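Malate dehydrogenase (PDB 4BGV) probably catalyses the reversible, NAD-dependent oxidation of malate to oxaloacetate, a step of the tricarboxylic acid cycle. Local coordinates at residues A22-D36 against W53-A65. Sequence-based numbering, arbitrary orientation.
Sequences AIRQTGDIYIFDIVD and WGYDLDIKGFCTA
A side chain starts the ladder just ahead of strand 59-63: Asp28 OD1 takes the N-H of Asp58 at 2.8 Å, almost straight at the hydrogen (174°) but from above the carboxylate plane, and Arg2 forms a salt bridge to the same oxygen. Then strands 28-33 and 59-63 run parallel, bonded backbone to backbone from Ile29 N on Asp58 O (2.9 Å) to Thr64 N on Asp33 O. Tyr30 lies alongside Lys60, whose CB sits over one ring face, 4.3 Å from the centroid, while Asp58 OD2 meets the ring edge 3.2 Å from Tyr30 OH. CD2 of the ring meets Phe62 CE2 at 3.6 Å. An alanine at Tyr30 is likely to leave the Lys60 methylenes and Phe62 CE2 without the ring they pack on, and Asp58 OD2 without its hydroxyl neighbour. This is the edge of the Rossmann sheet, with 59-63 outermost within the chain and 28-33 ending at Asp33, which probably binds NAD and whose OD2 accepts from Ala10 N. Before the strands, Ala22 CB stands centrally over the Tyr55 ring, 3.6 Å from its centroid. Ile23, with CG1 beside its backbone N (chi1 -67°), lays CG1 over Trp53's six-membered ring, 3.7 Å from the centroid.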
loop_
_atom_site.group_PDB
_atom_site.type_symbol
_atom_site.label_atom_id
_atom_site.label_comp_id
_atom_site.label_asym_id
_atom_site.label_seq_id
_atom_site.Cartn_x
_atom_site.Cartn_y
_atom_site.Cartn_z
ATOM N N ALA A 22 4.145 -9.768 6.894
ATOM C CA ALA A 22 3.919 -8.646 7.824
ATOM C C ALA A 22 3.642 -7.359 7.062
ATOM O O ALA A 22 2.671 -6.652 7.355
ATOM C CB ALA A 22 5.108 -8.467 8.770
ATOM N N ILE A 23 4.492 -7.055 6.080
ATOM C CA ILE A 23 4.279 -5.880 5.224
ATOM C C ILE A 23 2.894 -5.878 4.561
ATOM O O ILE A 23 2.229 -4.848 4.497
ATOM C CB ILE A 23 5.397 -5.780 4.158
ATOM C CG1 ILE A 23 6.729 -5.477 4.863
ATOM C CG2 ILE A 23 5.061 -4.737 3.083
ATOM C CD1 ILE A 23 7.968 -5.809 4.042
ATOM N N ARG A 24 2.474 -7.032 4.053
ATOM C CA ARG A 24 1.183 -7.149 3.386
ATOM C C ARG A 24 0.056 -7.395 4.387
ATOM O O ARG A 24 -1.103 -7.584 4.002
ATOM C CB ARG A 24 1.241 -8.249 2.319
ATOM C CG ARG A 24 2.256 -7.899 1.222
ATOM C CD ARG A 24 2.464 -9.044 0.240
ATOM N NE ARG A 24 1.336 -9.285 -0.665
ATOM C CZ ARG A 24 1.164 -8.637 -1.817
ATOM N NH1 ARG A 24 2.010 -7.665 -2.153
ATOM N NH2 ARG A 24 0.135 -8.924 -2.625
ATOM N N GLN A 25 0.408 -7.371 5.667
ATOM C CA GLN A 25 -0.570 -7.463 6.762
ATOM C C GLN A 25 -1.471 -8.694 6.674
ATOM O O GLN A 25 -2.681 -8.642 6.960
ATOM C CB GLN A 25 -1.365 -6.151 6.864
ATOM C CG GLN A 25 -0.432 -4.969 7.096
ATOM C CD GLN A 25 -1.125 -3.629 7.328
ATOM O OE1 GLN A 25 -2.345 -3.547 7.443
ATOM N NE2 GLN A 25 -0.328 -2.569 7.406
ATOM N N THR A 26 -0.860 -9.818 6.312
ATOM C CA THR A 26 -1.624 -11.028 6.032
ATOM C C THR A 26 -2.256 -11.621 7.287
ATOM O O THR A 26 -3.394 -12.091 7.247
ATOM C CB THR A 26 -0.767 -12.063 5.290
ATOM O OG1 THR A 26 -0.181 -11.426 4.147
ATOM C CG2 THR A 26 -1.613 -13.263 4.821
ATOM N N GLY A 27 -1.527 -11.588 8.403
ATOM C CA GLY A 27 -2.038 -12.120 9.656
ATOM C C GLY A 27 -0.907 -12.203 10.660
ATOM O O GLY A 27 0.194 -11.770 10.367
ATOM N N ASP A 28 -1.185 -12.745 11.839
ATOM C CA ASP A 28 -0.121 -12.982 12.817
ATOM C C ASP A 28 0.826 -14.042 12.278
ATOM O O ASP A 28 0.414 -14.947 11.550
ATOM C CB ASP A 28 -0.717 -13.432 14.149
ATOM C CG ASP A 28 -1.587 -12.356 14.788
ATOM O OD1 ASP A 28 -1.249 -11.155 14.672
ATOM O OD2 ASP A 28 -2.610 -12.711 15.404
ATOM N N ILE A 29 2.101 -13.939 12.635
ATOM C CA ILE A 29 3.104 -14.799 12.034
ATOM C C ILE A 29 3.950 -15.433 13.125
ATOM O O ILE A 29 4.578 -14.727 13.916
ATOM C CB ILE A 29 4.001 -13.979 11.105
ATOM C CG1 ILE A 29 3.179 -13.390 9.949
ATOM C CG2 ILE A 29 5.122 -14.842 10.520
ATOM C CD1 ILE A 29 3.586 -11.991 9.604
ATOM N N TYR A 30 3.924 -16.760 13.196
ATOM C CA TYR A 30 4.788 -17.511 14.115
ATOM C C TYR A 30 5.889 -18.240 13.336
ATOM O O TYR A 30 5.598 -18.981 12.380
ATOM C CB TYR A 30 3.983 -18.535 14.923
ATOM C CG TYR A 30 3.146 -17.949 16.050
ATOM C CD1 TYR A 30 2.782 -16.612 16.054
ATOM C CD2 TYR A 30 2.737 -18.744 17.121
ATOM C CE1 TYR A 30 2.022 -16.078 17.088
ATOM C CE2 TYR A 30 1.977 -18.223 18.150
ATOM C CZ TYR A 30 1.621 -16.892 18.129
ATOM O OH TYR A 30 0.860 -16.361 19.158
ATOM N N ILE A 31 7.145 -18.023 13.729
ATOM C CA ILE A 31 8.284 -18.572 12.984
ATOM C C ILE A 31 8.920 -19.673 13.821
ATOM O O ILE A 31 9.013 -19.547 15.043
ATOM C CB ILE A 31 9.352 -17.484 12.665
ATOM C CG1 ILE A 31 8.693 -16.219 12.098
ATOM C CG2 ILE A 31 10.409 -18.006 11.684
ATOM C CD1 ILE A 31 9.679 -15.099 11.861
ATOM N N PHE A 32 9.342 -20.754 13.160
ATOM C CA PHE A 32 9.944 -21.907 13.837
ATOM C C PHE A 32 11.264 -22.313 13.182
ATOM O O PHE A 32 11.384 -22.318 11.958
ATOM C CB PHE A 32 8.978 -23.105 13.816
ATOM C CG PHE A 32 7.652 -22.817 14.470
ATOM C CD1 PHE A 32 6.653 -22.126 13.779
ATOM C CD2 PHE A 32 7.414 -23.209 15.780
ATOM C CE1 PHE A 32 5.440 -21.828 14.391
ATOM C CE2 PHE A 32 6.201 -22.934 16.397
ATOM C CZ PHE A 32 5.207 -22.238 15.703
ATOM N N ASP A 33 12.251 -22.657 14.007
ATOM C CA ASP A 33 13.527 -23.142 13.508
ATOM C C ASP A 33 14.239 -23.950 14.585
ATOM O O ASP A 33 14.180 -23.628 15.778
ATOM C CB ASP A 33 14.432 -22.001 13.029
ATOM C CG ASP A 33 15.499 -22.484 12.044
ATOM O OD1 ASP A 33 16.500 -23.076 12.495
ATOM O OD2 ASP A 33 15.318 -22.320 10.817
ATOM N N ILE A 34 14.926 -25.000 14.145
ATOM C CA ILE A 34 15.624 -25.893 15.046
ATOM C C ILE A 34 16.877 -25.243 15.640
ATOM O O ILE A 34 17.376 -25.681 16.678
ATOM C CB ILE A 34 16.014 -27.207 14.309
ATOM C CG1 ILE A 34 16.514 -28.265 15.290
ATOM C CG2 ILE A 34 17.045 -26.930 13.228
ATOM C CD1 ILE A 34 15.499 -29.356 15.569
ATOM N N VAL A 35 17.375 -24.190 14.998
ATOM C CA VAL A 35 18.560 -23.495 15.491
ATOM C C VAL A 35 18.204 -22.528 16.619
ATOM O O VAL A 35 17.410 -21.622 16.429
ATOM C CB VAL A 35 19.265 -22.727 14.363
ATOM C CG1 VAL A 35 20.430 -21.907 14.913
ATOM C CG2 VAL A 35 19.753 -23.703 13.300
ATOM N N ASP A 36 18.805 -22.721 17.793
ATOM C CA ASP A 36 18.453 -21.910 18.959
ATOM C C ASP A 36 18.676 -20.418 18.706
ATOM O O ASP A 36 19.736 -20.002 18.238
ATOM C CB ASP A 36 19.221 -22.367 20.202
ATOM C CG ASP A 36 18.738 -21.677 21.469
ATOM O OD1 ASP A 36 17.505 -21.546 21.656
ATOM O OD2 ASP A 36 19.596 -21.252 22.270
ATOM N N TRP A 53 6.614 0.548 9.586
ATOM C CA TRP A 53 5.847 -0.050 8.490
ATOM C C TRP A 53 4.338 0.131 8.701
ATOM O O TRP A 53 3.578 0.312 7.745
ATOM C CB TRP A 53 6.128 -1.550 8.382
ATOM C CG TRP A 53 7.334 -1.989 7.576
ATOM C CD1 TRP A 53 8.461 -2.603 8.052
ATOM C CD2 TRP A 53 7.499 -1.900 6.154
ATOM N NE1 TRP A 53 9.326 -2.883 7.018
ATOM C CE2 TRP A 53 8.761 -2.461 5.843
ATOM C CE3 TRP A 53 6.707 -1.393 5.116
ATOM C CZ2 TRP A 53 9.241 -2.543 4.537
ATOM C CZ3 TRP A 53 7.190 -1.461 3.816
ATOM C CH2 TRP A 53 8.445 -2.039 3.538
ATOM N N GLY A 54 3.897 0.029 9.949
ATOM C CA GLY A 54 2.486 0.150 10.251
ATOM C C GLY A 54 1.712 -1.133 10.508
ATOM O O GLY A 54 0.512 -1.061 10.737
ATOM N N TYR A 55 2.362 -2.295 10.507
ATOM C CA TYR A 55 1.623 -3.542 10.763
ATOM C C TYR A 55 1.375 -3.830 12.237
ATOM O O TYR A 55 2.306 -3.884 13.038
ATOM C CB TYR A 55 2.253 -4.762 10.064
ATOM C CG TYR A 55 3.770 -4.909 10.113
ATOM C CD1 TYR A 55 4.415 -5.434 11.237
ATOM C CD2 TYR A 55 4.545 -4.594 9.001
ATOM C CE1 TYR A 55 5.799 -5.603 11.262
ATOM C CE2 TYR A 55 5.915 -4.755 9.019
ATOM C CZ TYR A 55 6.540 -5.257 10.130
ATOM O OH TYR A 55 7.905 -5.399 10.092
ATOM N N ASP A 56 0.100 -3.989 12.600
ATOM C CA ASP A 56 -0.268 -4.306 13.977
ATOM C C ASP A 56 -0.533 -5.802 14.074
ATOM O O ASP A 56 -1.679 -6.259 14.003
ATOM C CB ASP A 56 -1.489 -3.498 14.414
ATOM C CG ASP A 56 -1.131 -2.062 14.779
ATOM O OD1 ASP A 56 -0.044 -1.866 15.352
ATOM O OD2 ASP A 56 -1.929 -1.147 14.495
ATOM N N LEU A 57 0.553 -6.557 14.207
ATOM C CA LEU A 57 0.519 -8.014 14.195
ATOM C C LEU A 57 1.349 -8.585 15.336
ATOM O O LEU A 57 2.227 -7.922 15.884
ATOM C CB LEU A 57 1.111 -8.552 12.882
ATOM C CG LEU A 57 0.435 -8.076 11.599
ATOM C CD1 LEU A 57 1.302 -8.410 10.405
ATOM C CD2 LEU A 57 -0.969 -8.692 11.461
ATOM N N ASP A 58 1.038 -9.822 15.690
ATOM C CA ASP A 58 1.809 -10.562 16.663
ATOM C C ASP A 58 2.791 -11.360 15.828
ATOM O O ASP A 58 2.394 -12.101 14.921
ATOM C CB ASP A 58 0.854 -11.469 17.438
ATOM C CG ASP A 58 1.527 -12.218 18.559
ATOM O OD1 ASP A 58 2.650 -11.832 18.953
ATOM O OD2 ASP A 58 0.916 -13.196 19.049
ATOM N N ILE A 59 4.078 -11.170 16.082
ATOM C CA ILE A 59 5.098 -11.880 15.327
ATOM C C ILE A 59 6.042 -12.517 16.340
ATOM O O ILE A 59 6.677 -11.811 17.130
ATOM C CB ILE A 59 5.855 -10.915 14.390
ATOM C CG1 ILE A 59 4.844 -10.184 13.478
ATOM C CG2 ILE A 59 6.905 -11.666 13.586
ATOM C CD1 ILE A 59 5.473 -9.227 12.502
ATOM N N LYS A 60 6.084 -13.848 16.353
ATOM C CA LYS A 60 6.821 -14.576 17.398
ATOM C C LYS A 60 7.733 -15.636 16.788
ATOM O O LYS A 60 7.470 -16.125 15.682
ATOM C CB LYS A 60 5.845 -15.243 18.369
ATOM C CG LYS A 60 4.985 -14.272 19.166
ATOM C CD LYS A 60 4.156 -15.020 20.206
ATOM C CE LYS A 60 3.335 -14.066 21.066
ATOM N NZ LYS A 60 4.176 -13.298 22.021
ATOM N N GLY A 61 8.804 -15.990 17.495
ATOM C CA GLY A 61 9.689 -17.049 17.021
ATOM C C GLY A 61 9.977 -18.094 18.089
ATOM O O GLY A 61 10.067 -17.760 19.271
ATOM N N PHE A 62 10.153 -19.351 17.675
ATOM C CA PHE A 62 10.318 -20.453 18.615
ATOM C C PHE A 62 11.408 -21.411 18.161
ATOM O O PHE A 62 11.585 -21.617 16.959
ATOM C CB PHE A 62 9.003 -21.220 18.747
ATOM C CG PHE A 62 7.867 -20.378 19.228
ATOM C CD1 PHE A 62 7.677 -20.165 20.587
ATOM C CD2 PHE A 62 7.014 -19.762 18.318
ATOM C CE1 PHE A 62 6.627 -19.369 21.045
ATOM C CE2 PHE A 62 5.968 -18.966 18.759
ATOM C CZ PHE A 62 5.773 -18.772 20.125
ATOM N N CYS A 63 12.118 -22.007 19.118
ATOM C CA CYS A 63 13.132 -23.006 18.796
ATOM C C CYS A 63 12.525 -24.403 18.846
ATOM O O CYS A 63 11.938 -24.796 19.853
ATOM C CB CYS A 63 14.329 -22.915 19.750
ATOM S SG CYS A 63 15.632 -24.113 19.367
ATOM N N THR A 64 12.672 -25.155 17.758
ATOM C CA THR A 64 12.092 -26.499 17.685
ATOM C C THR A 64 13.111 -27.619 17.907
ATOM O O THR A 64 12.859 -28.767 17.528
ATOM C CB THR A 64 11.388 -26.719 16.354
ATOM O OG1 THR A 64 12.271 -26.340 15.292
ATOM C CG2 THR A 64 10.098 -25.863 16.284
ATOM N N ALA A 65 14.250 -27.281 18.513
ATOM C CA ALA A 65 15.198 -28.303 18.978
ATOM C C ALA A 65 14.448 -29.365 19.780
ATOM O O ALA A 65 14.725 -30.561 19.665
ATOM C CB ALA A 65 16.303 -27.681 19.822
HETATM O O HOH W 1 -1.370 -0.035 8.824
HETATM O O HOH W 2 -1.318 -14.028 18.333
#